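Local structure of intimin (Escherichia coli O127:H6 str. E2348/69, 6TQD) at residues A[106-118]-A[130-143]. The protein probably mediates bacterial adhesion as an outer-membrane adhesin, this fragment covering the D00 and D0 domains, the extracellular juncture of its extended passenger. Sequence-based numbering, arbitrary orientation.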
# COMPACT_ATOMS: atom_id res chain seq x y z
N VAL A 106 1.15 -0.38 7.38
CA VAL A 106 0.04 -0.42 8.33
C VAL A 106 -1.22 0.09 7.66
O VAL A 106 -1.25 1.21 7.12
CB VAL A 106 0.36 0.40 9.60
CG1 VAL A 106 -0.82 0.38 10.56
CG2 VAL A 106 1.62 -0.15 10.29
N VAL A 107 -2.29 -0.72 7.70
CA VAL A 107 -3.55 -0.32 7.12
C VAL A 107 -4.09 0.93 7.80
O VAL A 107 -4.07 1.06 9.04
CB VAL A 107 -4.57 -1.48 7.21
CG1 VAL A 107 -5.95 -1.00 6.81
CG2 VAL A 107 -4.11 -2.64 6.34
N ASP A 108 -4.60 1.86 7.00
CA ASP A 108 -5.24 3.09 7.40
C ASP A 108 -4.26 4.12 7.95
O ASP A 108 -4.68 5.21 8.37
CB ASP A 108 -6.36 2.90 8.45
CG ASP A 108 -7.53 2.10 7.91
OD1 ASP A 108 -8.17 1.36 8.71
OD2 ASP A 108 -7.82 2.18 6.70
N GLN A 109 -2.96 3.84 7.93
CA GLN A 109 -1.97 4.76 8.48
C GLN A 109 -1.48 5.69 7.37
O GLN A 109 -1.32 5.27 6.22
CB GLN A 109 -0.80 3.96 9.03
CG GLN A 109 0.32 4.82 9.60
CD GLN A 109 1.53 3.99 9.97
OE1 GLN A 109 1.70 3.60 11.12
NE2 GLN A 109 2.34 3.68 8.99
N VAL A 110 -1.25 6.95 7.73
CA VAL A 110 -0.53 7.89 6.85
C VAL A 110 0.95 7.64 7.12
O VAL A 110 1.48 8.06 8.14
CB VAL A 110 -0.93 9.34 7.12
CG1 VAL A 110 -0.09 10.27 6.27
CG2 VAL A 110 -2.42 9.54 6.85
N GLY A 111 1.62 6.93 6.21
CA GLY A 111 2.97 6.47 6.47
C GLY A 111 3.85 6.52 5.23
O GLY A 111 3.38 6.54 4.10
N VAL A 112 5.15 6.54 5.49
CA VAL A 112 6.15 6.48 4.41
C VAL A 112 6.15 5.06 3.85
O VAL A 112 6.39 4.09 4.57
CB VAL A 112 7.54 6.85 4.93
CG1 VAL A 112 8.58 6.74 3.80
CG2 VAL A 112 7.54 8.24 5.53
N THR A 113 5.89 4.94 2.55
CA THR A 113 5.90 3.63 1.92
C THR A 113 7.19 3.33 1.17
O THR A 113 7.49 2.15 0.93
CB THR A 113 4.73 3.49 0.94
OG1 THR A 113 4.80 4.53 -0.05
CG2 THR A 113 3.40 3.58 1.66
N ASP A 114 7.93 4.35 0.77
CA ASP A 114 9.14 4.18 -0.02
C ASP A 114 10.09 5.30 0.37
O ASP A 114 9.66 6.43 0.61
CB ASP A 114 8.85 4.28 -1.52
CG ASP A 114 7.85 3.24 -1.99
OD1 ASP A 114 8.26 2.10 -2.28
OD2 ASP A 114 6.65 3.57 -2.06
N PHE A 115 11.39 4.99 0.44
CA PHE A 115 12.40 6.00 0.73
C PHE A 115 13.65 5.58 -0.02
O PHE A 115 14.33 4.63 0.39
CB PHE A 115 12.65 6.12 2.23
CG PHE A 115 13.49 7.31 2.62
CD1 PHE A 115 13.26 8.55 2.05
CD2 PHE A 115 14.48 7.19 3.57
CE1 PHE A 115 14.02 9.65 2.41
CE2 PHE A 115 15.25 8.28 3.94
CZ PHE A 115 15.01 9.51 3.36
N THR A 116 13.94 6.27 -1.12
CA THR A 116 14.97 5.85 -2.06
C THR A 116 15.88 7.02 -2.38
O THR A 116 15.50 8.18 -2.29
CB THR A 116 14.35 5.33 -3.37
OG1 THR A 116 13.54 6.36 -3.96
CG2 THR A 116 13.47 4.12 -3.10
N ALA A 117 17.10 6.68 -2.77
CA ALA A 117 18.11 7.65 -3.17
C ALA A 117 18.34 7.60 -4.68
O ALA A 117 18.16 6.56 -5.32
CB ALA A 117 19.42 7.38 -2.44
N ASP A 118 18.75 8.74 -5.24
CA ASP A 118 19.02 8.80 -6.66
C ASP A 118 20.35 8.18 -7.05
O ASP A 118 20.59 7.95 -8.24
CB ASP A 118 18.95 10.24 -7.18
CG ASP A 118 20.08 11.11 -6.68
OD1 ASP A 118 20.66 10.80 -5.62
OD2 ASP A 118 20.41 12.11 -7.38
N ILE A 130 23.66 13.17 -2.56
CA ILE A 130 22.72 12.08 -2.81
C ILE A 130 21.35 12.59 -2.39
O ILE A 130 21.16 13.03 -1.25
CB ILE A 130 23.11 10.82 -2.02
CG1 ILE A 130 24.49 10.32 -2.48
CG2 ILE A 130 22.04 9.75 -2.19
CD1 ILE A 130 24.98 9.10 -1.72
N THR A 131 20.38 12.54 -3.31
CA THR A 131 19.05 13.08 -3.05
C THR A 131 18.09 11.94 -2.77
O THR A 131 17.98 11.00 -3.57
CB THR A 131 18.55 13.91 -4.23
OG1 THR A 131 19.48 14.98 -4.47
CG2 THR A 131 17.18 14.48 -3.94
N TYR A 132 17.38 12.05 -1.66
CA TYR A 132 16.43 11.03 -1.21
C TYR A 132 15.01 11.53 -1.43
O TYR A 132 14.72 12.71 -1.25
CB TYR A 132 16.62 10.73 0.27
CG TYR A 132 17.87 9.96 0.60
CD1 TYR A 132 19.12 10.57 0.63
CD2 TYR A 132 17.80 8.61 0.92
CE1 TYR A 132 20.26 9.85 0.95
CE2 TYR A 132 18.94 7.88 1.24
CZ TYR A 132 20.17 8.51 1.25
OH TYR A 132 21.31 7.81 1.57
N THR A 133 14.11 10.61 -1.77
CA THR A 133 12.71 10.90 -1.97
C THR A 133 11.91 9.94 -1.11
O THR A 133 12.06 8.73 -1.24
CB THR A 133 12.31 10.74 -3.44
OG1 THR A 133 13.09 11.61 -4.27
CG2 THR A 133 10.82 11.05 -3.63
N ALA A 134 11.07 10.49 -0.25
CA ALA A 134 10.13 9.72 0.54
C ALA A 134 8.74 9.89 -0.06
O ALA A 134 8.34 11.01 -0.42
CB ALA A 134 10.09 10.21 1.98
N THR A 135 8.02 8.78 -0.19
CA THR A 135 6.64 8.78 -0.63
C THR A 135 5.76 8.40 0.54
O THR A 135 6.02 7.41 1.23
CB THR A 135 6.44 7.79 -1.78
OG1 THR A 135 7.34 8.09 -2.85
CG2 THR A 135 5.01 7.88 -2.31
N VAL A 136 4.72 9.20 0.78
CA VAL A 136 3.78 8.98 1.87
C VAL A 136 2.43 8.59 1.28
O VAL A 136 1.89 9.32 0.45
CB VAL A 136 3.63 10.25 2.75
CG1 VAL A 136 2.58 10.02 3.84
CG2 VAL A 136 4.97 10.63 3.36
N LYS A 137 1.89 7.47 1.74
CA LYS A 137 0.59 7.00 1.27
C LYS A 137 -0.24 6.55 2.46
O LYS A 137 0.28 6.25 3.54
CB LYS A 137 0.71 5.82 0.29
CG LYS A 137 1.61 6.09 -0.90
CD LYS A 137 1.64 4.88 -1.81
CE LYS A 137 2.67 5.03 -2.92
NZ LYS A 137 2.73 3.80 -3.76
N LYS A 138 -1.55 6.49 2.24
CA LYS A 138 -2.48 5.80 3.14
C LYS A 138 -3.26 4.83 2.26
O LYS A 138 -3.94 5.27 1.33
CB LYS A 138 -3.45 6.80 3.79
CG LYS A 138 -4.55 6.15 4.64
CD LYS A 138 -5.49 7.21 5.18
CE LYS A 138 -6.68 6.60 5.91
NZ LYS A 138 -7.60 7.66 6.41
N ASN A 139 -3.11 3.54 2.54
CA ASN A 139 -3.75 2.48 1.75
C ASN A 139 -3.49 2.69 0.25
O ASN A 139 -4.39 2.61 -0.59
CB ASN A 139 -5.24 2.41 2.06
CG ASN A 139 -5.51 2.06 3.52
OD1 ASN A 139 -4.72 1.39 4.16
ND2 ASN A 139 -6.62 2.56 4.05
N GLY A 140 -2.24 2.97 -0.07
CA GLY A 140 -1.80 3.08 -1.44
C GLY A 140 -2.07 4.40 -2.12
O GLY A 140 -1.70 4.56 -3.28
N VAL A 141 -2.67 5.37 -1.43
CA VAL A 141 -3.03 6.65 -2.02
C VAL A 141 -2.08 7.72 -1.48
O VAL A 141 -1.99 7.94 -0.27
CB VAL A 141 -4.49 7.02 -1.73
CG1 VAL A 141 -4.83 8.37 -2.31
CG2 VAL A 141 -5.43 5.94 -2.27
N ALA A 142 -1.37 8.41 -2.38
CA ALA A 142 -0.43 9.44 -1.97
C ALA A 142 -1.11 10.53 -1.16
O ALA A 142 -2.23 10.96 -1.49
CB ALA A 142 0.23 10.05 -3.20
N GLN A 143 -0.42 11.02 -0.13
CA GLN A 143 -0.94 12.01 0.81
C GLN A 143 -0.16 13.32 0.68
O GLN A 143 1.07 13.34 0.82
CB GLN A 143 -0.86 11.49 2.24
CG GLN A 143 -1.60 10.18 2.48
CD GLN A 143 -3.11 10.32 2.38
OE1 GLN A 143 -3.74 11.01 3.17
NE2 GLN A 143 -3.69 9.66 1.39
O HOH W 1 -1.58 3.00 4.97
O HOH W 2 21.66 14.23 -6.00
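F115 and Y132 bury the most surface in this contact, 67 Å² each. They lie on neighbouring antiparallel strands, 111-117 and 130-138, and their side chains share one face of the sheet with V112, A117, A134 and V136. The F115 ring leans toward strand 130-138, and its CE1 comes 3.5 Å from Y132 CB. CD2 of Y132 sits over one face of the F115 ring. The ring planes are 34° apart, neither a stack nor edge-to-face. The F115 chain leaves anti to its own nitrogen (chi1 -170°), which brings CD1 to 3.6 Å from A134 CB. On the Y132 ring, A117 CB lies over one face, 3.9 Å from the ring centroid, a CH-pi contact. V186 and A199 of the facing sheet touch both aromatic residues, as expected for the core of an Ig-like sandwich.

K137 lies on the other face. Its extended chain crosses T113 at about a right angle, with CE 3.6 Å from T113 OG1. That hydroxyl donates to D114 OD2. K137 NZ stays 4.3 Å from D114 OD2, too long for a salt bridge. Here a beta bulge shifts the register: T113 N and D114 O both bond to T135.

D118 N bonds to T131 O, and D118 OD1 takes T131 N from above the carboxylate plane. At the other end N139 OD1 takes D108 N at 2.9 Å, and its ND2 gives to D108 OD2. The chemistry implies a two-sided sheet: an apolar face packed into the domain core, a polar face, and side-chain bonds from N139 and D118 at the two ends of the pairing.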